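Side-chain contacts in chaperone SycD (Chlamydia pneumoniae, PDB 4NRH), which probably acts as a type III secretion chaperone of the LcrH/SycD family, binding the gatekeeper CopN and helping to direct translocator secretion: residues K74-S79 with L104-Q109; K62-G67 with W97-A102. All coordinates share one frame; numbering follows the deposited sequence.

Interaction 1 (K74-S79 with L104-Q109); sequences KDYAKS and LHMSEQ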
loop_
_atom_site.group_PDB
_atom_site.type_symbol
_atom_site.label_atom_id
_atom_site.label_comp_id
_atom_site.label_asym_id
_atom_site.label_seq_id
_atom_site.Cartn_x
_atom_site.Cartn_y
_atom_site.Cartn_z
ATOM N N LYS D 74 -3.511 -29.325 8.608
ATOM C CA LYS D 74 -3.441 -28.763 9.957
ATOM C C LYS D 74 -2.572 -27.507 10.012
ATOM O O LYS D 74 -2.149 -27.083 11.087
ATOM C CB LYS D 74 -2.924 -29.803 10.957
ATOM C CG LYS D 74 -3.803 -31.037 11.086
ATOM C CD LYS D 74 -3.032 -32.200 11.689
ATOM C CE LYS D 74 -3.959 -33.342 12.072
ATOM N NZ LYS D 74 -4.729 -33.842 10.899
ATOM N N ASP D 75 -2.310 -26.916 8.851
ATOM C CA ASP D 75 -1.629 -25.630 8.792
ATOM C C ASP D 75 -2.679 -24.527 8.818
ATOM O O ASP D 75 -3.018 -23.944 7.787
ATOM C CB ASP D 75 -0.759 -25.524 7.538
ATOM C CG ASP D 75 0.215 -24.362 7.598
ATOM O OD1 ASP D 75 0.116 -23.541 8.536
ATOM O OD2 ASP D 75 1.083 -24.267 6.704
ATOM N N TYR D 76 -3.189 -24.250 10.013
ATOM C CA TYR D 76 -4.296 -23.320 10.184
ATOM C C TYR D 76 -3.862 -21.881 9.930
ATOM O O TYR D 76 -4.624 -21.086 9.383
ATOM C CB TYR D 76 -4.885 -23.468 11.586
ATOM C CG TYR D 76 -5.284 -24.890 11.907
ATOM C CD1 TYR D 76 -6.223 -25.560 11.134
ATOM C CD2 TYR D 76 -4.708 -25.570 12.973
ATOM C CE1 TYR D 76 -6.583 -26.863 11.418
ATOM C CE2 TYR D 76 -5.064 -26.873 13.266
ATOM C CZ TYR D 76 -6.001 -27.514 12.486
ATOM O OH TYR D 76 -6.357 -28.811 12.776
ATOM N N ALA D 77 -2.635 -21.558 10.328
ATOM C CA ALA D 77 -2.078 -20.227 10.117
ATOM C C ALA D 77 -2.076 -19.848 8.637
ATOM O O ALA D 77 -2.435 -18.728 8.273
ATOM C CB ALA D 77 -0.669 -20.150 10.685
ATOM N N LYS D 78 -1.672 -20.789 7.790
ATOM C CA LYS D 78 -1.630 -20.558 6.351
ATOM C C LYS D 78 -3.033 -20.453 5.762
ATOM O O LYS D 78 -3.285 -19.636 4.876
ATOM C CB LYS D 78 -0.849 -21.675 5.652
ATOM C CG LYS D 78 -0.787 -21.538 4.139
ATOM C CD LYS D 78 0.040 -22.651 3.516
ATOM C CE LYS D 78 0.185 -22.454 2.016
ATOM N NZ LYS D 78 0.972 -23.550 1.384
ATOM N N SER D 79 -3.944 -21.284 6.258
ATOM C CA SER D 79 -5.322 -21.275 5.778
ATOM C C SER D 79 -6.013 -19.961 6.126
ATOM O O SER D 79 -6.748 -19.405 5.311
ATOM C CB SER D 79 -6.102 -22.457 6.360
ATOM O OG SER D 79 -6.365 -22.268 7.740
ATOM N N LEU D 104 -9.950 -20.435 12.315
ATOM C CA LEU D 104 -9.787 -19.678 13.551
ATOM C C LEU D 104 -10.210 -20.514 14.754
ATOM O O LEU D 104 -9.597 -20.443 15.820
ATOM C CB LEU D 104 -10.592 -18.377 13.498
ATOM C CG LEU D 104 -10.142 -17.331 12.477
ATOM C CD1 LEU D 104 -11.232 -16.294 12.252
ATOM C CD2 LEU D 104 -8.847 -16.665 12.922
ATOM N N HIS D 105 -11.270 -21.297 14.574
ATOM C CA HIS D 105 -11.765 -22.202 15.608
ATOM C C HIS D 105 -10.678 -23.197 16.012
ATOM O O HIS D 105 -10.391 -23.370 17.197
ATOM C CB HIS D 105 -13.018 -22.935 15.111
ATOM C CG HIS D 105 -13.714 -23.748 16.161
ATOM N ND1 HIS D 105 -15.037 -24.118 16.051
ATOM C CD2 HIS D 105 -13.279 -24.261 17.337
ATOM C CE1 HIS D 105 -15.387 -24.823 17.111
ATOM N NE2 HIS D 105 -14.337 -24.925 17.907
ATOM N N MET D 106 -10.075 -23.845 15.019
ATOM C CA MET D 106 -9.011 -24.812 15.266
ATOM C C MET D 106 -7.769 -24.142 15.849
ATOM O O MET D 106 -6.959 -24.788 16.512
ATOM C CB MET D 106 -8.649 -25.548 13.974
ATOM C CG MET D 106 -9.776 -26.389 13.394
ATOM S SD MET D 106 -10.381 -27.641 14.540
ATOM C CE MET D 106 -8.881 -28.566 14.863
ATOM N N SER D 107 -7.625 -22.844 15.596
ATOM C CA SER D 107 -6.499 -22.075 16.114
ATOM C C SER D 107 -6.800 -21.510 17.498
ATOM O O SER D 107 -5.971 -20.811 18.083
ATOM C CB SER D 107 -6.141 -20.939 15.155
ATOM O OG SER D 107 -5.679 -21.442 13.914
ATOM N N GLU D 108 -7.997 -21.808 18.000
ATOM C CA GLU D 108 -8.466 -21.333 19.302
ATOM C C GLU D 108 -8.553 -19.810 19.351
ATOM O O GLU D 108 -8.422 -19.206 20.414
ATOM C CB GLU D 108 -7.576 -21.851 20.438
ATOM C CG GLU D 108 -7.603 -23.362 20.609
ATOM C CD GLU D 108 -6.732 -23.834 21.756
ATOM O OE1 GLU D 108 -6.476 -23.032 22.681
ATOM O OE2 GLU D 108 -6.314 -25.010 21.742
ATOM N N GLN D 109 -8.769 -19.198 18.190
ATOM C CA GLN D 109 -9.052 -17.772 18.123
ATOM C C GLN D 109 -10.562 -17.601 18.029
ATOM O O GLN D 109 -11.103 -17.269 16.975
ATOM C CB GLN D 109 -8.351 -17.123 16.927
ATOM C CG GLN D 109 -6.866 -17.440 16.833
ATOM C CD GLN D 109 -6.153 -16.599 15.793
ATOM O OE1 GLN D 109 -6.496 -15.436 15.577
ATOM N NE2 GLN D 109 -5.155 -17.183 15.142
#

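Interaction 2 (K62-G67 with W97-A102); sequences KVYKEG and WFSLGA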
loop_
_atom_site.group_PDB
_atom_site.type_symbol
_atom_site.label_atom_id
_atom_site.label_comp_id
_atom_site.label_asym_id
_atom_site.label_seq_id
_atom_site.Cartn_x
_atom_site.Cartn_y
_atom_site.Cartn_z
ATOM N N LYS D 62 -9.606 -21.671 -7.213
ATOM C CA LYS D 62 -8.261 -22.229 -7.118
ATOM C C LYS D 62 -7.621 -21.844 -5.791
ATOM O O LYS D 62 -7.001 -22.669 -5.122
ATOM C CB LYS D 62 -7.377 -21.748 -8.271
ATOM C CG LYS D 62 -7.759 -22.276 -9.643
ATOM C CD LYS D 62 -6.837 -21.693 -10.707
ATOM C CE LYS D 62 -7.180 -22.200 -12.097
ATOM N NZ LYS D 62 -6.341 -21.545 -13.141
ATOM N N VAL D 63 -7.785 -20.578 -5.420
ATOM C CA VAL D 63 -7.253 -20.061 -4.166
ATOM C C VAL D 63 -7.950 -20.714 -2.974
ATOM O O VAL D 63 -7.318 -21.012 -1.959
ATOM C CB VAL D 63 -7.407 -18.527 -4.086
ATOM C CG1 VAL D 63 -6.913 -18.008 -2.749
ATOM C CG2 VAL D 63 -6.642 -17.860 -5.222
ATOM N N TYR D 64 -9.254 -20.942 -3.105
ATOM C CA TYR D 64 -10.028 -21.587 -2.047
ATOM C C TYR D 64 -9.503 -22.986 -1.744
ATOM O O TYR D 64 -9.384 -23.373 -0.581
ATOM C CB TYR D 64 -11.508 -21.659 -2.422
ATOM C CG TYR D 64 -12.364 -22.302 -1.353
ATOM C CD1 TYR D 64 -12.520 -21.702 -0.110
ATOM C CD2 TYR D 64 -13.008 -23.511 -1.582
ATOM C CE1 TYR D 64 -13.298 -22.284 0.873
ATOM C CE2 TYR D 64 -13.790 -24.102 -0.605
ATOM C CZ TYR D 64 -13.931 -23.484 0.621
ATOM O OH TYR D 64 -14.705 -24.064 1.599
ATOM N N LYS D 65 -9.205 -23.743 -2.796
ATOM C CA LYS D 65 -8.660 -25.087 -2.642
ATOM C C LYS D 65 -7.297 -25.048 -1.955
ATOM O O LYS D 65 -6.981 -25.919 -1.145
ATOM C CB LYS D 65 -8.557 -25.786 -3.998
ATOM C CG LYS D 65 -9.902 -26.219 -4.564
ATOM C CD LYS D 65 -9.754 -26.873 -5.928
ATOM C CE LYS D 65 -8.886 -28.116 -5.848
ATOM N NZ LYS D 65 -8.624 -28.699 -7.193
ATOM N N GLU D 66 -6.494 -24.041 -2.287
ATOM C CA GLU D 66 -5.189 -23.860 -1.658
ATOM C C GLU D 66 -5.329 -23.667 -0.152
ATOM O O GLU D 66 -4.576 -24.245 0.632
ATOM C CB GLU D 66 -4.453 -22.666 -2.270
ATOM C CG GLU D 66 -4.109 -22.827 -3.741
ATOM C CD GLU D 66 -3.274 -21.676 -4.271
ATOM O OE1 GLU D 66 -3.458 -20.536 -3.795
ATOM O OE2 GLU D 66 -2.437 -21.910 -5.168
ATOM N N GLY D 67 -6.299 -22.849 0.243
ATOM C CA GLY D 67 -6.572 -22.607 1.648
ATOM C C GLY D 67 -7.168 -23.838 2.298
ATOM O O GLY D 67 -6.878 -24.149 3.454
ATOM N N TRP D 97 -16.123 -17.351 4.480
ATOM C CA TRP D 97 -16.258 -17.010 5.892
ATOM C C TRP D 97 -16.308 -18.250 6.782
ATOM O O TRP D 97 -15.762 -18.253 7.886
ATOM C CB TRP D 97 -17.516 -16.172 6.115
ATOM C CG TRP D 97 -17.387 -14.739 5.707
ATOM C CD1 TRP D 97 -17.842 -14.169 4.553
ATOM C CD2 TRP D 97 -16.787 -13.684 6.465
ATOM N NE1 TRP D 97 -17.552 -12.826 4.542
ATOM C CE2 TRP D 97 -16.903 -12.504 5.706
ATOM C CE3 TRP D 97 -16.158 -13.623 7.713
ATOM C CZ2 TRP D 97 -16.419 -11.277 6.154
ATOM C CZ3 TRP D 97 -15.673 -12.406 8.154
ATOM C CH2 TRP D 97 -15.805 -11.250 7.375
ATOM N N PHE D 98 -16.970 -19.296 6.299
ATOM C CA PHE D 98 -17.155 -20.512 7.083
ATOM C C PHE D 98 -15.821 -21.218 7.291
ATOM O O PHE D 98 -15.499 -21.648 8.400
ATOM C CB PHE D 98 -18.151 -21.451 6.398
ATOM C CG PHE D 98 -18.887 -22.358 7.347
ATOM C CD1 PHE D 98 -18.624 -22.328 8.707
ATOM C CD2 PHE D 98 -19.842 -23.242 6.875
ATOM C CE1 PHE D 98 -19.300 -23.162 9.578
ATOM C CE2 PHE D 98 -20.523 -24.080 7.742
ATOM C CZ PHE D 98 -20.251 -24.039 9.094
ATOM N N SER D 99 -15.049 -21.335 6.216
ATOM C CA SER D 99 -13.732 -21.952 6.285
ATOM C C SER D 99 -12.767 -21.093 7.095
ATOM O O SER D 99 -11.872 -21.613 7.763
ATOM C CB SER D 99 -13.182 -22.190 4.878
ATOM O OG SER D 99 -13.966 -23.143 4.181
ATOM N N LEU D 100 -12.948 -19.777 7.030
ATOM C CA LEU D 100 -12.158 -18.859 7.841
ATOM C C LEU D 100 -12.486 -19.066 9.315
ATOM O O LEU D 100 -11.596 -19.094 10.165
ATOM C CB LEU D 100 -12.417 -17.406 7.433
ATOM C CG LEU D 100 -11.795 -16.323 8.319
ATOM C CD1 LEU D 100 -10.291 -16.525 8.454
ATOM C CD2 LEU D 100 -12.108 -14.934 7.781
ATOM N N GLY D 101 -13.776 -19.211 9.608
ATOM C CA GLY D 101 -14.237 -19.450 10.963
ATOM C C GLY D 101 -13.716 -20.752 11.535
ATOM O O GLY D 101 -13.283 -20.806 12.685
ATOM N N ALA D 102 -13.766 -21.807 10.726
ATOM C CA ALA D 102 -13.285 -23.122 11.135
ATOM C C ALA D 102 -11.790 -23.105 11.433
ATOM O O ALA D 102 -11.333 -23.729 12.391
ATOM C CB ALA D 102 -13.600 -24.155 10.062
#

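Interaction 1 (K74-S79 with L104-Q109)
Tyr76 and Met106 form an aromatic-aliphatic surface contact between the first turn of helix 76-89 and the C-terminal end of helix 94-106. The methionine CB stands over the centre of the tyrosine ring as a CH-pi contact, 3.5 Å from the centroid and 12° off the ring normal. The opposite face of the ring carries the backbone O of Lys74, 3.5 Å from the ring plane and nearer its rim than its centre, so the ring is held between an aliphatic carbon and a carbonyl. Beyond CB the methionine chain bends at both chi2 (-58°) and chi3 (-58°), which carries SD away from the ring and brings CE back to the hydroxyl: CE ends 3.3 Å from Tyr76 OH, while SD lies obliquely, 5.5 Å from the centroid, in a Met-aromatic contact. The contact joins the start of helix 76-89 to the end of helix 94-106, neighbouring helices of the tetratricopeptide-repeat array, and both ends are capped. Asp75 is the N-cap of helix 76-89, its OD1 accepting a weak bond from Lys78 N; Glu108, with positive phi, closes helix 94-106 in a Schellman motif. Nearer the backbone, Ser107 OG approaches Tyr76 CB at 3.2 Å and is hydrogen-bonded to Ser103 O in the last turn of helix 94-106. Met106 also touches Tyr71 of helix 57-72.

Interaction 2 (K62-G67 with W97-A102)
In the helical array of this tetratricopeptide-repeat chaperone, helix 57-72 and helix 94-106 are separated in sequence by helix 76-89, and Tyr64 spans the distance between them to meet Ser99. The contact is small, burying 70 Å² in all, and rests on this one pair. Tyr64 holds CG anti to its own backbone N (chi1 -179°), which carries the long ring out from its helix until the phenol end arrives at the neighbour. Ser99 sends its CB toward helix 57-72, and its OG meets the ring at the edge, near the ring plane, rather than over a face. The Tyr64 OH and Ser99 OG atoms are 2.8 Å apart, and the same OG lies 3.5 Å from Tyr64 CE1. The flank of the ring is therefore touched as well as its hydroxyl, with Ser99 CB following at 4.0 Å from Tyr64 CE1. Ser99 OG is hydrogen-bonded within its own helix, to Lys95 O one turn earlier, with chi1 at -65° placing the hydroxyl beside its own backbone N. That bond ties the small polar group to its own helix just where the tyrosine reaches it. The Ser99 side chain also touches Phe83 of helix 76-89, the helix that links the two in sequence, so all three helices come together around this serine. Contact between a helix and the next but one in the chain, with the helix between them packed against both, is typical of the antiparallel helix array of tetratricopeptide repeats.

Both contacts lie at the surface and share helix 94-106. Interaction 2 joins its middle to helix 57-72, interaction 1 its C-terminal end to the start of helix 76-89; these two partner helices follow one another in the chain. A tyrosine leads each time, but differently: in interaction 1 the ring offers a face to an aliphatic chain, burying 169 Å², whereas in interaction 2 it meets a polar atom at its edge and buries far less. The centre of interaction 2 lies about 7 Å from the centre of the chain, that of interaction 1 about 12 Å. These centres are about 11 Å apart, and the contacts touch where Ser79 CB packs 3.5 Å from Gly67 O.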